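Local coordinates for protein purine phosphoribosyltransferase (Pyrococcus horikoshii, PDB 1VDM) that probably transfers a phosphoribosyl group from PRPP to a purine base, as type I phosphoribosyltransferases do, at residues Asp83-Val89 against Ala111-Ala117; Asp90-Asp94 against Trp139-Trp144; Ile56-Phe60 against Lys97-Val102. One frame throughout, in Å; residues are numbered along the deposited sequence.

Contact 1: residues Asp83-Val89 against Ala111-Ala117; sequences DKRVVIV and AKEIKIA
The Arg85 guanidinium has the Glu113 carboxylate at its edge. Glu113 OE1 lies near the guanidinium plane, and Arg85 NE reaches it at 3.4 Å in a weak hydrogen bond that is part of a salt bridge. The two planes are turned 39° apart. Lys112 NZ approaches the guanidinium obliquely, 3.6 Å from Arg85 NE. Glu113 OE1 is near both of these like charges, though its pair with Lys112 NZ is long. Lys115 NZ joins the network by a weak bond to Glu113 OE2. The charges fringe a parallel strand pair of the phosphoribosyltransferase fold, linked by helix 97-107 in a beta-alpha-beta crossover. Strand 113-118 is an edge strand of the five-stranded sheet within this chain.

Val86 uses both its N and its O. Its N gives to Glu113 O at 2.8 Å, and its O accepts from Lys115 N at 2.9 Å. Ile88 N repeats the pattern with Lys115 O at 3.0 Å. Val86, Ile88, Ile114 and Ile116 share one face; Ile88, Ile114 and Ile116 touch helix 97-107. Val86 CG2 sits anti to its own carbonyl carbon and meets Ala111 CB at 3.9 Å. Val87 and Val89 share the other face with Ala117, and Val89 packs on helix 38-47. Strand 29-33 flanks strand 85-90 on its far side. The last rung is the straightest: Ala117 N gives to Ile88 O at 2.8 Å, with an N-H...O angle of 172°.

Contact 2: residues Asp90-Asp94 against Trp139-Trp144; sequences DDVSD and WIVFPW
Asp91 lies against the Phe142 ring. Its OD2 is 3.2 Å from Phe142 CE1 and comes in obliquely, with the carboxylate and ring planes 28° apart. Asp91 CB also meets the edge of the Trp144 indole, 4.0 Å from CZ2. Val92 touches the Phe142 edge, its CB 4.1 Å from CZ. Val92 CG2, anti to the backbone N, meets Ile140 CD1 at 4.0 Å. No hydrogen bond crosses between the two segments, so the contact is made by van der Waals touch.

Next come the groups that hold these in place. With chi1 at 50°, Asp91 CG stands between its backbone N and carbonyl carbon, and OD1 takes a weak bond from Val92 N. Ile140 CG2 sits over one face of Phe142, toward the rim, and Phe142 CB likewise over Trp144.

Residues 90-94 belong to a sequence that fits the PRPP motif of type I phosphoribosyltransferases. Pro143 O bonds to Trp9 of a second subunit. Strand 92-93 runs beside strand 120-121, strand 139-141 pairs with strand 3-5, and Pro143 rests on helix 8-23.

Contact 3: residues Ile56-Phe60 against Lys97-Val102; sequences IDVKF and KTLEVV
Val58 sits at the middle of the closely packed, buried part, where strand 56-60 meets the first turns of helix 97-107. Its CB is 3.9 Å from Thr98 CG2. Its two methyls divide the work. CG1, anti to the backbone N (chi1 -178°), meets Val101 CG1 at 4.0 Å, and CG2 meets Val102 CG2 at 3.9 Å. Ile56 adds its CG2 methyl to the same Val102 CG2. Ile56, Val58 and Val102 are all buried. The short axes run 9.1 Å apart, with their directions at 127°. This is a helix laid across one face of the central sheet of an alpha/beta fold. Val33 of the neighbouring strand 29-33 touches Thr98 and Val102, and Pro71 of strand 70-73 touches Val58 and Val101.

The Phe60 end is packed at least as closely but lies nearer solvent. Lys97, an exposed residue, lays its chain over one face of the partly exposed Phe60 ring. Its CE is 3.6 Å from the ring centroid, a CH-pi contact, and NZ is 4.2 Å from that centroid in a cation-pi contact. The bend at chi3 (58°) carries CE and NZ across the ring face. Thr98 OG1 comes in at the ring edge, 3.6 Å from CE1. Val101 CG2 approaches CZ obliquely. An alanine here removes the ring, which would probably leave the Lys97 ammonium without its pi face and its chain freer to move.

No hydrogen bond joins the two segments. The buried end therefore rests on methyl contacts. At the rim, the ring offers the Lys97 ammonium a pi face, and the ion pair of that ammonium with Glu69 is long and weak. This is consistent with a lysine whose methylenes lie on the ring while its ammonium stays toward solvent.

How the contacts relate
The three contacts are threaded by one run of chain: strand 85-90, then residues 90-94, then helix 97-107, then strand 113-118. Contacts 1 and 2 lie 21 Å apart between centres and meet at the end of strand 85-90, where Asp90 N probably bonds to Ala117 O at 3.1 Å. Contacts 1 and 3 are 16 Å apart and reach the same sheet; Ile88 CD1 packs on Val102 CG1 at 3.5 Å. Contacts 2 and 3 are 15 Å apart, and Leu99 joins them by touching Ser93 and Asp90. In this family, the loop between strand 85-90 and helix 97-107 usually binds PRPP, so contact 2 probably carries part of that site, with contact 1 leading into it and the helix start of contact 3 following it.

Contact 1: residues Asp83-Val89 against Ala111-Ala117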
loop_
_atom_site.group_PDB
_atom_site.type_symbol
_atom_site.label_atom_id
_atom_site.label_comp_id
_atom_site.label_asym_id
_atom_site.label_seq_id
_atom_site.Cartn_x
_atom_site.Cartn_y
_atom_site.Cartn_z
ATOM N N ASP G 83 -0.733 -37.465 33.253
ATOM C CA ASP G 83 0.355 -36.571 33.657
ATOM C C ASP G 83 0.293 -35.194 32.988
ATOM O O ASP G 83 1.276 -34.447 33.000
ATOM C CB ASP G 83 1.721 -37.213 33.372
ATOM C CG ASP G 83 2.003 -38.416 34.265
ATOM O OD1 ASP G 83 3.110 -38.994 34.155
ATOM O OD2 ASP G 83 1.121 -38.784 35.075
ATOM N N LYS G 84 -0.858 -34.857 32.412
ATOM C CA LYS G 84 -1.032 -33.568 31.751
ATOM C C LYS G 84 -1.876 -32.602 32.566
ATOM O O LYS G 84 -2.978 -32.933 32.996
ATOM C CB LYS G 84 -1.669 -33.754 30.373
ATOM C CG LYS G 84 -0.718 -34.273 29.315
ATOM C CD LYS G 84 -1.427 -34.401 27.981
ATOM C CE LYS G 84 -0.456 -34.753 26.873
ATOM N NZ LYS G 84 -1.178 -34.996 25.591
ATOM N N ARG G 85 -1.346 -31.405 32.784
ATOM C CA ARG G 85 -2.060 -30.381 33.535
ATOM C C ARG G 85 -3.187 -29.912 32.622
ATOM O O ARG G 85 -2.933 -29.421 31.519
ATOM C CB ARG G 85 -1.132 -29.206 33.839
ATOM C CG ARG G 85 0.294 -29.619 34.150
ATOM C CD ARG G 85 0.427 -30.129 35.563
ATOM N NE ARG G 85 0.433 -29.025 36.512
ATOM C CZ ARG G 85 1.290 -28.012 36.459
ATOM N NH1 ARG G 85 2.205 -27.973 35.495
ATOM N NH2 ARG G 85 1.240 -27.046 37.371
ATOM N N VAL G 86 -4.427 -30.061 33.064
ATOM C CA VAL G 86 -5.539 -29.643 32.228
ATOM C C VAL G 86 -6.229 -28.396 32.741
ATOM O O VAL G 86 -6.307 -28.163 33.945
ATOM C CB VAL G 86 -6.586 -30.760 32.099
ATOM C CG1 VAL G 86 -7.709 -30.311 31.184
ATOM C CG2 VAL G 86 -5.935 -32.023 31.559
ATOM N N VAL G 87 -6.708 -27.580 31.808
ATOM C CA VAL G 87 -7.439 -26.368 32.151
ATOM C C VAL G 87 -8.632 -26.312 31.202
ATOM O O VAL G 87 -8.469 -26.288 29.976
ATOM C CB VAL G 87 -6.562 -25.081 32.012
ATOM C CG1 VAL G 87 -5.970 -24.985 30.625
ATOM C CG2 VAL G 87 -7.396 -23.847 32.313
ATOM N N ILE G 88 -9.831 -26.346 31.784
ATOM C CA ILE G 88 -11.070 -26.297 31.019
ATOM C C ILE G 88 -11.514 -24.847 30.946
ATOM O O ILE G 88 -11.598 -24.163 31.968
ATOM C CB ILE G 88 -12.156 -27.160 31.685
ATOM C CG1 ILE G 88 -11.717 -28.626 31.651
ATOM C CG2 ILE G 88 -13.492 -26.989 30.970
ATOM C CD1 ILE G 88 -12.675 -29.588 32.313
ATOM N N VAL G 89 -11.770 -24.380 29.728
ATOM C CA VAL G 89 -12.179 -23.001 29.505
ATOM C C VAL G 89 -13.608 -22.928 29.011
ATOM O O VAL G 89 -13.986 -23.606 28.057
ATOM C CB VAL G 89 -11.260 -22.310 28.478
ATOM C CG1 VAL G 89 -11.626 -20.836 28.357
ATOM C CG2 VAL G 89 -9.809 -22.474 28.898
ATOM N N ALA G 111 -6.725 -37.361 33.262
ATOM C CA ALA G 111 -6.167 -36.049 33.572
ATOM C C ALA G 111 -5.377 -36.025 34.883
ATOM O O ALA G 111 -5.877 -36.425 35.940
ATOM C CB ALA G 111 -7.274 -35.009 33.619
ATOM N N LYS G 112 -4.136 -35.558 34.795
ATOM C CA LYS G 112 -3.266 -35.442 35.957
ATOM C C LYS G 112 -3.945 -34.468 36.921
ATOM O O LYS G 112 -4.610 -34.886 37.873
ATOM C CB LYS G 112 -1.896 -34.907 35.516
ATOM C CG LYS G 112 -0.891 -34.620 36.630
ATOM C CD LYS G 112 0.414 -34.072 36.037
ATOM C CE LYS G 112 1.394 -33.585 37.104
ATOM N NZ LYS G 112 0.917 -32.366 37.829
ATOM N N GLU G 113 -3.790 -33.174 36.656
ATOM C CA GLU G 113 -4.394 -32.136 37.482
ATOM C C GLU G 113 -5.425 -31.416 36.615
ATOM O O GLU G 113 -5.280 -31.353 35.395
ATOM C CB GLU G 113 -3.323 -31.146 37.945
ATOM C CG GLU G 113 -3.682 -30.338 39.188
ATOM C CD GLU G 113 -2.586 -29.346 39.573
ATOM O OE1 GLU G 113 -1.393 -29.658 39.354
ATOM O OE2 GLU G 113 -2.911 -28.260 40.107
ATOM N N ILE G 114 -6.470 -30.881 37.234
ATOM C CA ILE G 114 -7.496 -30.179 36.478
ATOM C C ILE G 114 -7.880 -28.863 37.128
ATOM O O ILE G 114 -8.174 -28.811 38.321
ATOM C CB ILE G 114 -8.768 -31.026 36.329
ATOM C CG1 ILE G 114 -8.450 -32.308 35.557
ATOM C CG2 ILE G 114 -9.842 -30.230 35.610
ATOM C CD1 ILE G 114 -9.593 -33.302 35.527
ATOM N N LYS G 115 -7.865 -27.804 36.328
ATOM C CA LYS G 115 -8.223 -26.469 36.781
ATOM C C LYS G 115 -9.327 -25.975 35.857
ATOM O O LYS G 115 -9.466 -26.459 34.737
ATOM C CB LYS G 115 -7.020 -25.534 36.692
ATOM C CG LYS G 115 -6.659 -24.859 38.004
ATOM C CD LYS G 115 -6.128 -25.862 39.019
ATOM C CE LYS G 115 -5.741 -25.172 40.317
ATOM N NZ LYS G 115 -5.337 -26.172 41.338
ATOM N N ILE G 116 -10.108 -25.011 36.319
ATOM C CA ILE G 116 -11.212 -24.496 35.518
ATOM C C ILE G 116 -11.216 -22.982 35.453
ATOM O O ILE G 116 -11.185 -22.303 36.488
ATOM C CB ILE G 116 -12.560 -24.981 36.085
ATOM C CG1 ILE G 116 -12.657 -26.499 35.920
ATOM C CG2 ILE G 116 -13.716 -24.257 35.396
ATOM C CD1 ILE G 116 -13.794 -27.123 36.674
ATOM N N ALA G 117 -11.260 -22.463 34.228
ATOM C CA ALA G 117 -11.256 -21.025 34.004
ATOM C C ALA G 117 -12.491 -20.582 33.232
ATOM O O ALA G 117 -12.875 -21.205 32.239
ATOM C CB ALA G 117 -9.995 -20.621 33.253
#

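Contact 2: residues Asp90-Asp94 against Trp139-Trp144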
loop_
_atom_site.group_PDB
_atom_site.type_symbol
_atom_site.label_atom_id
_atom_site.label_comp_id
_atom_site.label_asym_id
_atom_site.label_seq_id
_atom_site.Cartn_x
_atom_site.Cartn_y
_atom_site.Cartn_z
ATOM N N ASP G 90 -14.399 -22.095 29.675
ATOM C CA ASP G 90 -15.801 -21.919 29.337
ATOM C C ASP G 90 -16.120 -20.453 29.592
ATOM O O ASP G 90 -15.395 -19.783 30.325
ATOM C CB ASP G 90 -16.646 -22.843 30.222
ATOM C CG ASP G 90 -18.077 -22.995 29.727
ATOM O OD1 ASP G 90 -18.279 -23.143 28.494
ATOM O OD2 ASP G 90 -19.002 -22.984 30.583
ATOM N N ASP G 91 -17.186 -19.942 28.987
ATOM C CA ASP G 91 -17.510 -18.522 29.142
ATOM C C ASP G 91 -18.089 -18.178 30.523
ATOM O O ASP G 91 -17.782 -17.155 31.120
ATOM C CB ASP G 91 -18.457 -18.070 28.011
ATOM C CG ASP G 91 -19.654 -19.012 27.879
ATOM O OD1 ASP G 91 -19.601 -20.095 28.464
ATOM O OD2 ASP G 91 -20.592 -18.673 27.157
ATOM N N VAL G 92 -18.982 -19.053 31.023
ATOM C CA VAL G 92 -19.571 -18.775 32.329
ATOM C C VAL G 92 -20.128 -20.033 33.001
ATOM O O VAL G 92 -20.623 -20.955 32.368
ATOM C CB VAL G 92 -20.689 -17.747 32.147
ATOM C CG1 VAL G 92 -21.799 -18.333 31.276
ATOM C CG2 VAL G 92 -21.267 -17.360 33.496
ATOM N N SER G 93 -19.994 -20.055 34.340
ATOM C CA SER G 93 -20.528 -21.171 35.109
ATOM C C SER G 93 -21.892 -20.818 35.703
ATOM O O SER G 93 -22.004 -20.185 36.744
ATOM C CB SER G 93 -19.537 -21.462 36.239
ATOM O OG SER G 93 -19.708 -22.805 36.691
ATOM N N ASP G 94 -22.963 -21.209 34.982
ATOM C CA ASP G 94 -24.297 -20.864 35.454
ATOM C C ASP G 94 -24.803 -21.860 36.498
ATOM O O ASP G 94 -24.888 -21.574 37.683
ATOM C CB ASP G 94 -25.254 -20.827 34.265
ATOM C CG ASP G 94 -26.469 -19.998 34.653
ATOM O OD1 ASP G 94 -27.134 -19.499 33.746
ATOM O OD2 ASP G 94 -26.733 -19.857 35.845
ATOM N N TRP G 139 -28.656 -12.527 33.231
ATOM C CA TRP G 139 -28.292 -13.308 32.060
ATOM C C TRP G 139 -27.244 -12.474 31.317
ATOM O O TRP G 139 -27.410 -11.256 31.134
ATOM C CB TRP G 139 -29.504 -13.570 31.165
ATOM C CG TRP G 139 -29.148 -14.256 29.874
ATOM C CD1 TRP G 139 -28.868 -13.659 28.677
ATOM C CD2 TRP G 139 -28.991 -15.666 29.662
ATOM N NE1 TRP G 139 -28.546 -14.607 27.733
ATOM C CE2 TRP G 139 -28.615 -15.847 28.310
ATOM C CE3 TRP G 139 -29.130 -16.794 30.482
ATOM C CZ2 TRP G 139 -28.379 -17.109 27.760
ATOM C CZ3 TRP G 139 -28.893 -18.052 29.932
ATOM C CH2 TRP G 139 -28.522 -18.197 28.582
ATOM N N ILE G 140 -26.156 -13.126 30.916
ATOM C CA ILE G 140 -25.081 -12.433 30.218
ATOM C C ILE G 140 -25.114 -12.600 28.703
ATOM O O ILE G 140 -25.114 -13.721 28.188
ATOM C CB ILE G 140 -23.689 -12.910 30.690
ATOM C CG1 ILE G 140 -23.613 -12.900 32.211
ATOM C CG2 ILE G 140 -22.606 -11.986 30.126
ATOM C CD1 ILE G 140 -22.371 -13.550 32.739
ATOM N N VAL G 141 -25.145 -11.475 27.997
ATOM C CA VAL G 141 -25.108 -11.507 26.540
ATOM C C VAL G 141 -23.670 -11.181 26.163
ATOM O O VAL G 141 -23.204 -10.065 26.372
ATOM C CB VAL G 141 -26.029 -10.453 25.895
ATOM C CG1 VAL G 141 -25.938 -10.563 24.386
ATOM C CG2 VAL G 141 -27.464 -10.650 26.359
ATOM N N PHE G 142 -22.962 -12.168 25.631
ATOM C CA PHE G 142 -21.575 -11.970 25.232
ATOM C C PHE G 142 -21.452 -11.177 23.924
ATOM O O PHE G 142 -22.414 -11.070 23.153
ATOM C CB PHE G 142 -20.871 -13.322 25.125
ATOM C CG PHE G 142 -20.678 -13.995 26.443
ATOM C CD1 PHE G 142 -21.505 -15.047 26.837
ATOM C CD2 PHE G 142 -19.679 -13.564 27.315
ATOM C CE1 PHE G 142 -21.338 -15.668 28.086
ATOM C CE2 PHE G 142 -19.505 -14.177 28.568
ATOM C CZ PHE G 142 -20.335 -15.230 28.952
ATOM N N PRO G 143 -20.250 -10.621 23.653
ATOM C CA PRO G 143 -19.991 -9.824 22.445
ATOM C C PRO G 143 -20.230 -10.588 21.147
ATOM O O PRO G 143 -20.503 -9.986 20.112
ATOM C CB PRO G 143 -18.521 -9.425 22.591
ATOM C CG PRO G 143 -18.174 -9.734 24.002
ATOM C CD PRO G 143 -18.986 -10.925 24.345
ATOM N N TRP G 144 -20.124 -11.910 21.204
ATOM C CA TRP G 144 -20.316 -12.745 20.019
ATOM C C TRP G 144 -21.720 -13.349 19.886
ATOM O O TRP G 144 -21.949 -14.224 19.049
ATOM C CB TRP G 144 -19.289 -13.873 20.022
ATOM C CG TRP G 144 -19.474 -14.847 21.134
ATOM C CD1 TRP G 144 -20.304 -15.941 21.145
ATOM C CD2 TRP G 144 -18.809 -14.834 22.409
ATOM N NE1 TRP G 144 -20.192 -16.613 22.357
ATOM C CE2 TRP G 144 -19.282 -15.953 23.145
ATOM C CE3 TRP G 144 -17.861 -13.991 22.999
ATOM C CZ2 TRP G 144 -18.835 -16.245 24.436
ATOM C CZ3 TRP G 144 -17.415 -14.286 24.293
ATOM C CH2 TRP G 144 -17.905 -15.402 24.991
#

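Contact 3: residues Ile56-Phe60 against Lys97-Val102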
loop_
_atom_site.group_PDB
_atom_site.type_symbol
_atom_site.label_atom_id
_atom_site.label_comp_id
_atom_site.label_asym_id
_atom_site.label_seq_id
_atom_site.Cartn_x
_atom_site.Cartn_y
_atom_site.Cartn_z
ATOM N N ILE G 56 -14.760 -29.709 23.042
ATOM C CA ILE G 56 -15.823 -30.596 23.490
ATOM C C ILE G 56 -17.145 -29.841 23.404
ATOM O O ILE G 56 -17.202 -28.646 23.691
ATOM C CB ILE G 56 -15.592 -31.085 24.943
ATOM C CG1 ILE G 56 -16.534 -32.256 25.241
ATOM C CG2 ILE G 56 -15.815 -29.943 25.930
ATOM C CD1 ILE G 56 -16.148 -33.078 26.461
ATOM N N ASP G 57 -18.197 -30.533 22.979
ATOM C CA ASP G 57 -19.522 -29.922 22.872
ATOM C C ASP G 57 -20.523 -30.801 23.608
ATOM O O ASP G 57 -20.708 -31.972 23.269
ATOM C CB ASP G 57 -19.943 -29.777 21.400
ATOM C CG ASP G 57 -21.068 -28.755 21.198
ATOM O OD1 ASP G 57 -21.397 -28.458 20.023
ATOM O OD2 ASP G 57 -21.617 -28.244 22.203
ATOM N N VAL G 58 -21.150 -30.233 24.630
ATOM C CA VAL G 58 -22.142 -30.957 25.414
ATOM C C VAL G 58 -23.512 -30.339 25.164
ATOM O O VAL G 58 -23.673 -29.121 25.213
ATOM C CB VAL G 58 -21.817 -30.894 26.918
ATOM C CG1 VAL G 58 -22.841 -31.691 27.700
ATOM C CG2 VAL G 58 -20.421 -31.443 27.168
ATOM N N LYS G 59 -24.496 -31.182 24.888
ATOM C CA LYS G 59 -25.840 -30.684 24.628
ATOM C C LYS G 59 -26.879 -31.398 25.493
ATOM O O LYS G 59 -26.686 -32.520 25.942
ATOM C CB LYS G 59 -26.153 -30.906 23.148
ATOM C CG LYS G 59 -26.434 -29.593 22.412
ATOM C CD LYS G 59 -26.003 -29.647 20.945
ATOM C CE LYS G 59 -24.787 -28.759 20.659
ATOM N NZ LYS G 59 -23.995 -29.342 19.578
ATOM N N PHE G 60 -27.998 -30.726 25.742
ATOM C CA PHE G 60 -29.019 -31.334 26.597
ATOM C C PHE G 60 -30.388 -31.447 25.903
ATOM O O PHE G 60 -30.875 -30.527 25.256
ATOM C CB PHE G 60 -29.144 -30.485 27.863
ATOM C CG PHE G 60 -27.920 -30.647 28.712
ATOM C CD1 PHE G 60 -26.868 -29.749 28.577
ATOM C CD2 PHE G 60 -27.854 -31.668 29.646
ATOM C CE1 PHE G 60 -25.746 -29.875 29.383
ATOM C CE2 PHE G 60 -26.725 -31.787 30.453
ATOM C CZ PHE G 60 -25.669 -30.893 30.325
ATOM N N LYS G 97 -23.888 -27.396 35.231
ATOM C CA LYS G 97 -24.386 -28.586 34.577
ATOM C C LYS G 97 -23.383 -29.088 33.533
ATOM O O LYS G 97 -22.893 -30.214 33.624
ATOM C CB LYS G 97 -25.732 -28.250 33.933
ATOM C CG LYS G 97 -26.492 -29.414 33.332
ATOM C CD LYS G 97 -27.764 -28.913 32.640
ATOM C CE LYS G 97 -27.444 -27.888 31.548
ATOM N NZ LYS G 97 -28.663 -27.315 30.910
ATOM N N THR G 98 -23.066 -28.242 32.556
ATOM C CA THR G 98 -22.141 -28.615 31.491
ATOM C C THR G 98 -20.744 -28.940 32.006
ATOM O O THR G 98 -20.130 -29.927 31.592
ATOM C CB THR G 98 -22.022 -27.494 30.441
ATOM O OG1 THR G 98 -23.316 -27.202 29.903
ATOM C CG2 THR G 98 -21.110 -27.926 29.312
ATOM N N LEU G 99 -20.246 -28.106 32.912
ATOM C CA LEU G 99 -18.920 -28.315 33.466
ATOM C C LEU G 99 -18.744 -29.676 34.133
ATOM O O LEU G 99 -17.719 -30.334 33.939
ATOM C CB LEU G 99 -18.571 -27.186 34.438
ATOM C CG LEU G 99 -18.157 -25.881 33.746
ATOM C CD1 LEU G 99 -17.889 -24.786 34.759
ATOM C CD2 LEU G 99 -16.912 -26.144 32.920
ATOM N N GLU G 100 -19.728 -30.118 34.909
ATOM C CA GLU G 100 -19.605 -31.421 35.559
ATOM C C GLU G 100 -19.467 -32.542 34.534
ATOM O O GLU G 100 -18.686 -33.474 34.727
ATOM C CB GLU G 100 -20.799 -31.681 36.485
ATOM C CG GLU G 100 -20.726 -30.872 37.772
ATOM C CD GLU G 100 -21.819 -31.217 38.769
ATOM O OE1 GLU G 100 -21.837 -30.594 39.857
ATOM O OE2 GLU G 100 -22.653 -32.103 38.469
ATOM N N VAL G 101 -20.212 -32.452 33.439
ATOM C CA VAL G 101 -20.122 -33.467 32.399
ATOM C C VAL G 101 -18.716 -33.457 31.795
ATOM O O VAL G 101 -18.134 -34.508 31.523
ATOM C CB VAL G 101 -21.131 -33.207 31.273
ATOM C CG1 VAL G 101 -21.012 -34.287 30.209
ATOM C CG2 VAL G 101 -22.540 -33.172 31.835
ATOM N N VAL G 102 -18.174 -32.258 31.589
ATOM C CA VAL G 102 -16.839 -32.104 31.012
ATOM C C VAL G 102 -15.734 -32.577 31.955
ATOM O O VAL G 102 -14.724 -33.108 31.502
ATOM C CB VAL G 102 -16.569 -30.631 30.611
ATOM C CG1 VAL G 102 -15.171 -30.486 30.055
ATOM C CG2 VAL G 102 -17.578 -30.189 29.582
#